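Local coordinates for autoinducer synthesis protein lasI (Pseudomonas aeruginosa, PDB 1RO5) that makes the quorum-sensing autoinducer N-(3-oxododecanoyl)homoserine lactone from an acyl-carrier-protein-bound acyl chain and S-adenosyl-L-methionine, at residues I8-R11 / E12-D15; V143-V146 / G147-K150. All blocks are in the same frame, centred on the assembly; numbering follows the deposited sequence.

In the fold
Interaction 1 (residues 8-15) comes first along the chain, where strand 5-10 ends and the chain turns toward helix 16-30; interaction 2 (residues 143-150) comes much later, where strand 139-145 runs directly into helix 146-154. Their centres lie 27 Å apart on opposite sides of the chain's centre, and their nearest atoms remain about 16 Å from each other, so neither touches the other. What they share is the mixed sheet: strand 5-10 pairs antiparallel with strand 55-61, strand 139-145 with strands 99-107 and 171-179. Both are thus strand-to-helix junctions of the alpha-beta-alpha sandwich, one built on overlapping turns and one on a threonine N-cap, each fixing where the chain leaves a separate part of one sheet.

Interaction 1 of 2, residues I8-R11 / E12-D15; sequences IGRR and EEFD
The ring of Phe14 meets the preceding chain mainly along the edge formed by CD1 and CE1. Arg11 O lies in the ring plane at this edge, and Gly9 O also sits near the plane, with 3.2 Å between Gly9 O and Phe14 CE1. Arg10 O approaches obliquely, 3.4 Å from Phe14 CD1. Two carbonyl oxygens, those of Arg11 and Gly9, thus lie at the C-H rim, where the weakly positive ring hydrogens would be expected to suit them. Beyond the turn, the same side chain packs on Tyr56 and Leu58 of strand 55-61. With chi1 at -68°, Phe14 CG stands beside its own backbone N and opposite the carbonyl carbon, which sends the ring back along the strand.

The backbone holds this fold-back. Phe14 N donates to Arg11 O at 3.1 Å, with an N-H...O angle of 158°. One residue earlier, Glu13 N reaches Arg10 O at 2.8 Å, but its N-H...O angle of 123° makes the bond weak.

The extended side chain of Glu13 runs back toward the strand and brings its carboxylate beside it, where OE2 accepts a straight but long and weak bond from Arg10 N at 3.4 Å. The same oxygen lies 3.7 Å from Gly9 CA. Arg10 NE is 4.9 Å from Glu13 OE2, too far for a salt bridge, though a weak attraction is likely. Arg11 leads elsewhere, its NH1 hydrogen-bonding Tyr56 OH and His23 NE2 and thereby linking the turn to strand 55-61 and helix 16-30.

Two consecutive i to i+3 links, the first weak, with helix-like backbone angles at Arg11 and Glu12 and Glu13 near type I values, mark overlapping beta turns, here joining the first strand of the sheet to helix 16-30 in the alpha-beta-alpha sandwich.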
loop_
_atom_site.group_PDB
_atom_site.type_symbol
_atom_site.label_atom_id
_atom_site.label_comp_id
_atom_site.label_asym_id
_atom_site.label_seq_id
_atom_site.Cartn_x
_atom_site.Cartn_y
_atom_site.Cartn_z
ATOM N N ILE A 8 11.223 3.412 3.916
ATOM C CA ILE A 8 10.488 2.284 4.335
ATOM C C ILE A 8 11.019 1.742 5.652
ATOM O O ILE A 8 12.208 1.437 5.767
ATOM C CB ILE A 8 10.510 1.246 3.320
ATOM C CG1 ILE A 8 10.206 1.821 1.936
ATOM C CG2 ILE A 8 9.390 0.205 3.610
ATOM C CD1 ILE A 8 10.035 0.734 0.823
ATOM N N GLY A 9 10.144 1.634 6.660
ATOM C CA GLY A 9 10.539 1.183 7.970
ATOM C C GLY A 9 9.322 0.972 8.867
ATOM O O GLY A 9 8.176 1.327 8.534
ATOM N N ARG A 10 9.595 0.451 10.040
ATOM C CA ARG A 10 8.615 0.200 11.047
ATOM C C ARG A 10 8.226 1.534 11.619
ATOM O O ARG A 10 9.012 2.444 11.551
ATOM C CB ARG A 10 9.232 -0.712 12.103
ATOM C CG ARG A 10 9.316 -2.266 11.629
ATOM C CD ARG A 10 10.060 -3.232 12.665
ATOM N NE ARG A 10 10.824 -4.316 11.983
ATOM C CZ ARG A 10 11.745 -5.133 12.553
ATOM N NH1 ARG A 10 12.037 -5.039 13.874
ATOM N NH2 ARG A 10 12.377 -6.051 11.803
ATOM N N ARG A 11 6.983 1.620 12.087
ATOM C CA ARG A 11 6.411 2.823 12.650
ATOM C C ARG A 11 7.341 3.473 13.620
ATOM O O ARG A 11 7.495 4.659 13.535
ATOM C CB ARG A 11 5.058 2.525 13.369
ATOM C CG ARG A 11 4.463 3.676 14.120
ATOM C CD ARG A 11 3.049 3.419 14.595
ATOM N NE ARG A 11 2.521 4.628 15.220
ATOM C CZ ARG A 11 1.813 5.540 14.579
ATOM N NH1 ARG A 11 1.578 5.426 13.255
ATOM N NH2 ARG A 11 1.393 6.638 15.192
ATOM N N GLU A 12 7.841 2.695 14.593
ATOM C CA GLU A 12 8.819 3.119 15.594
ATOM C C GLU A 12 10.018 3.830 14.921
ATOM O O GLU A 12 10.449 4.824 15.465
ATOM C CB GLU A 12 9.307 1.883 16.451
ATOM C CG GLU A 12 8.623 1.679 17.841
ATOM C CD GLU A 12 9.541 0.914 18.916
ATOM O OE1 GLU A 12 10.536 1.503 19.490
ATOM O OE2 GLU A 12 9.268 -0.303 19.229
ATOM N N GLU A 13 10.534 3.365 13.764
ATOM C CA GLU A 13 11.633 4.081 13.057
ATOM C C GLU A 13 11.316 5.520 12.500
ATOM O O GLU A 13 12.197 6.165 11.935
ATOM C CB GLU A 13 12.263 3.229 11.927
ATOM C CG GLU A 13 12.609 1.721 12.239
ATOM C CD GLU A 13 13.160 1.048 10.936
ATOM O OE1 GLU A 13 13.902 1.792 10.220
ATOM O OE2 GLU A 13 12.877 -0.159 10.538
ATOM N N PHE A 14 10.093 6.051 12.628
ATOM C CA PHE A 14 9.861 7.329 11.965
ATOM C C PHE A 14 9.556 8.310 13.058
ATOM O O PHE A 14 8.992 7.906 14.088
ATOM C CB PHE A 14 8.639 7.362 11.038
ATOM C CG PHE A 14 8.751 6.540 9.809
ATOM C CD1 PHE A 14 8.314 5.234 9.781
ATOM C CD2 PHE A 14 9.121 7.114 8.607
ATOM C CE1 PHE A 14 8.323 4.476 8.624
ATOM C CE2 PHE A 14 9.089 6.308 7.410
ATOM C CZ PHE A 14 8.702 5.000 7.464
ATOM N N ASP A 15 9.887 9.584 12.781
ATOM C CA ASP A 15 9.837 10.716 13.691
ATOM C C ASP A 15 8.375 11.030 13.849
ATOM O O ASP A 15 7.674 11.157 12.840
ATOM C CB ASP A 15 10.545 11.947 13.041
ATOM C CG ASP A 15 11.839 11.563 12.194
ATOM O OD1 ASP A 15 12.889 12.254 12.464
ATOM O OD2 ASP A 15 11.934 10.621 11.286
#

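Interaction 2 of 2, residues V143-V146 / G147-K150; sequences VTTV and GVEK. With SO4 (sulfate ion), chain E.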
loop_
_atom_site.group_PDB
_atom_site.type_symbol
_atom_site.label_atom_id
_atom_site.label_comp_id
_atom_site.label_asym_id
_atom_site.label_seq_id
_atom_site.Cartn_x
_atom_site.Cartn_y
_atom_site.Cartn_z
ATOM N N VAL A 143 -6.617 -4.666 -0.295
ATOM C CA VAL A 143 -7.965 -4.293 -0.715
ATOM C C VAL A 143 -7.815 -2.909 -1.304
ATOM O O VAL A 143 -7.408 -1.973 -0.593
ATOM C CB VAL A 143 -8.942 -4.261 0.451
ATOM C CG1 VAL A 143 -10.331 -3.579 0.114
ATOM C CG2 VAL A 143 -9.232 -5.636 0.881
ATOM N N THR A 144 -8.107 -2.787 -2.592
ATOM C CA THR A 144 -7.988 -1.514 -3.255
ATOM C C THR A 144 -9.210 -1.379 -4.239
ATOM O O THR A 144 -10.247 -2.122 -4.067
ATOM C CB THR A 144 -6.572 -1.331 -3.876
ATOM O OG1 THR A 144 -6.487 -0.013 -4.403
ATOM C CG2 THR A 144 -6.354 -2.246 -5.072
ATOM N N THR A 145 -9.207 -0.403 -5.168
ATOM C CA THR A 145 -10.329 -0.305 -6.086
ATOM C C THR A 145 -9.993 -0.963 -7.418
ATOM O O THR A 145 -8.778 -1.209 -7.813
ATOM C CB THR A 145 -10.616 1.134 -6.420
ATOM O OG1 THR A 145 -9.446 1.657 -7.101
ATOM C CG2 THR A 145 -10.845 2.053 -5.137
ATOM N N VAL A 146 -11.075 -1.120 -8.185
ATOM C CA VAL A 146 -10.951 -1.703 -9.525
ATOM C C VAL A 146 -10.048 -0.919 -10.418
ATOM O O VAL A 146 -9.329 -1.488 -11.254
ATOM C CB VAL A 146 -12.294 -1.955 -10.202
ATOM C CG1 VAL A 146 -12.018 -2.501 -11.635
ATOM C CG2 VAL A 146 -13.062 -2.961 -9.401
ATOM N N GLY A 147 -10.062 0.409 -10.210
ATOM C CA GLY A 147 -9.165 1.382 -10.872
ATOM C C GLY A 147 -7.718 0.987 -10.656
ATOM O O GLY A 147 -6.910 0.877 -11.603
ATOM N N VAL A 148 -7.319 0.816 -9.400
ATOM C CA VAL A 148 -5.895 0.571 -9.153
ATOM C C VAL A 148 -5.591 -0.853 -9.682
ATOM O O VAL A 148 -4.503 -1.132 -10.138
ATOM C CB VAL A 148 -5.600 0.643 -7.642
ATOM C CG1 VAL A 148 -4.290 -0.121 -7.226
ATOM C CG2 VAL A 148 -5.695 2.033 -7.120
ATOM N N GLU A 149 -6.564 -1.748 -9.578
ATOM C CA GLU A 149 -6.356 -3.095 -10.099
ATOM C C GLU A 149 -5.931 -3.022 -11.585
ATOM O O GLU A 149 -4.872 -3.606 -11.997
ATOM C CB GLU A 149 -7.577 -3.987 -9.923
ATOM C CG GLU A 149 -7.503 -5.218 -10.840
ATOM C CD GLU A 149 -8.734 -6.063 -10.698
ATOM O OE1 GLU A 149 -9.816 -5.472 -10.394
ATOM O OE2 GLU A 149 -8.688 -7.318 -10.822
ATOM N N LYS A 150 -6.673 -2.240 -12.378
ATOM C CA LYS A 150 -6.317 -2.159 -13.815
ATOM C C LYS A 150 -5.070 -1.393 -14.047
ATOM O O LYS A 150 -4.277 -1.741 -14.889
ATOM C CB LYS A 150 -7.485 -1.831 -14.780
ATOM C CG LYS A 150 -8.281 -0.611 -14.573
ATOM C CD LYS A 150 -9.481 -0.646 -15.596
ATOM C CE LYS A 150 -10.778 -1.291 -14.997
ATOM N NZ LYS A 150 -12.058 -0.755 -15.568
HETATM S S SO4 E . -9.732 4.931 -9.167
HETATM O O1 SO4 E . -9.841 4.404 -7.827
HETATM O O2 SO4 E . -8.532 4.411 -9.821
HETATM O O3 SO4 E . -9.780 6.402 -9.167
HETATM O O4 SO4 E . -10.841 4.442 -9.995
#
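A chi1 of 63° places Thr145 OG1 between its backbone N and carbonyl carbon, turned to the start of the helix, where it accepts from Val148 N at 3.2 Å with an N-H...O angle of 161°. The hydroxyl also donates to sulfate O1 at 2.9 Å, so one OG1 both caps the helix and holds the ion. Sulfate O2 rests 3.3 Å from Gly147 CA; the anion, probably from the crystallisation liquor, thus sits by the helix N-terminus, whose dipole would be expected to attract it.

Thr144 crosses Val148 at about a right angle: its OG1 lies 3.4 Å from Val148 CB, while its CG2 meets Val148 CG1 at 3.7 Å. Phe105 of strand 99-107 touches both side chains. Farther along, Lys150 CE lies against Val146 CG1, and Glu149 OE1 forms a salt bridge with Arg161.

Helical bonding begins with Glu149 N to Thr145 O at 2.9 Å and continues from Lys150 N to Val146 O. The hydroxyl bond to the N-H of Val148, the third helical residue, makes Thr145 a threonine N-cap, and these i to i+4 bonds start the helix behind it, at a direct strand-to-helix junction of the sandwich.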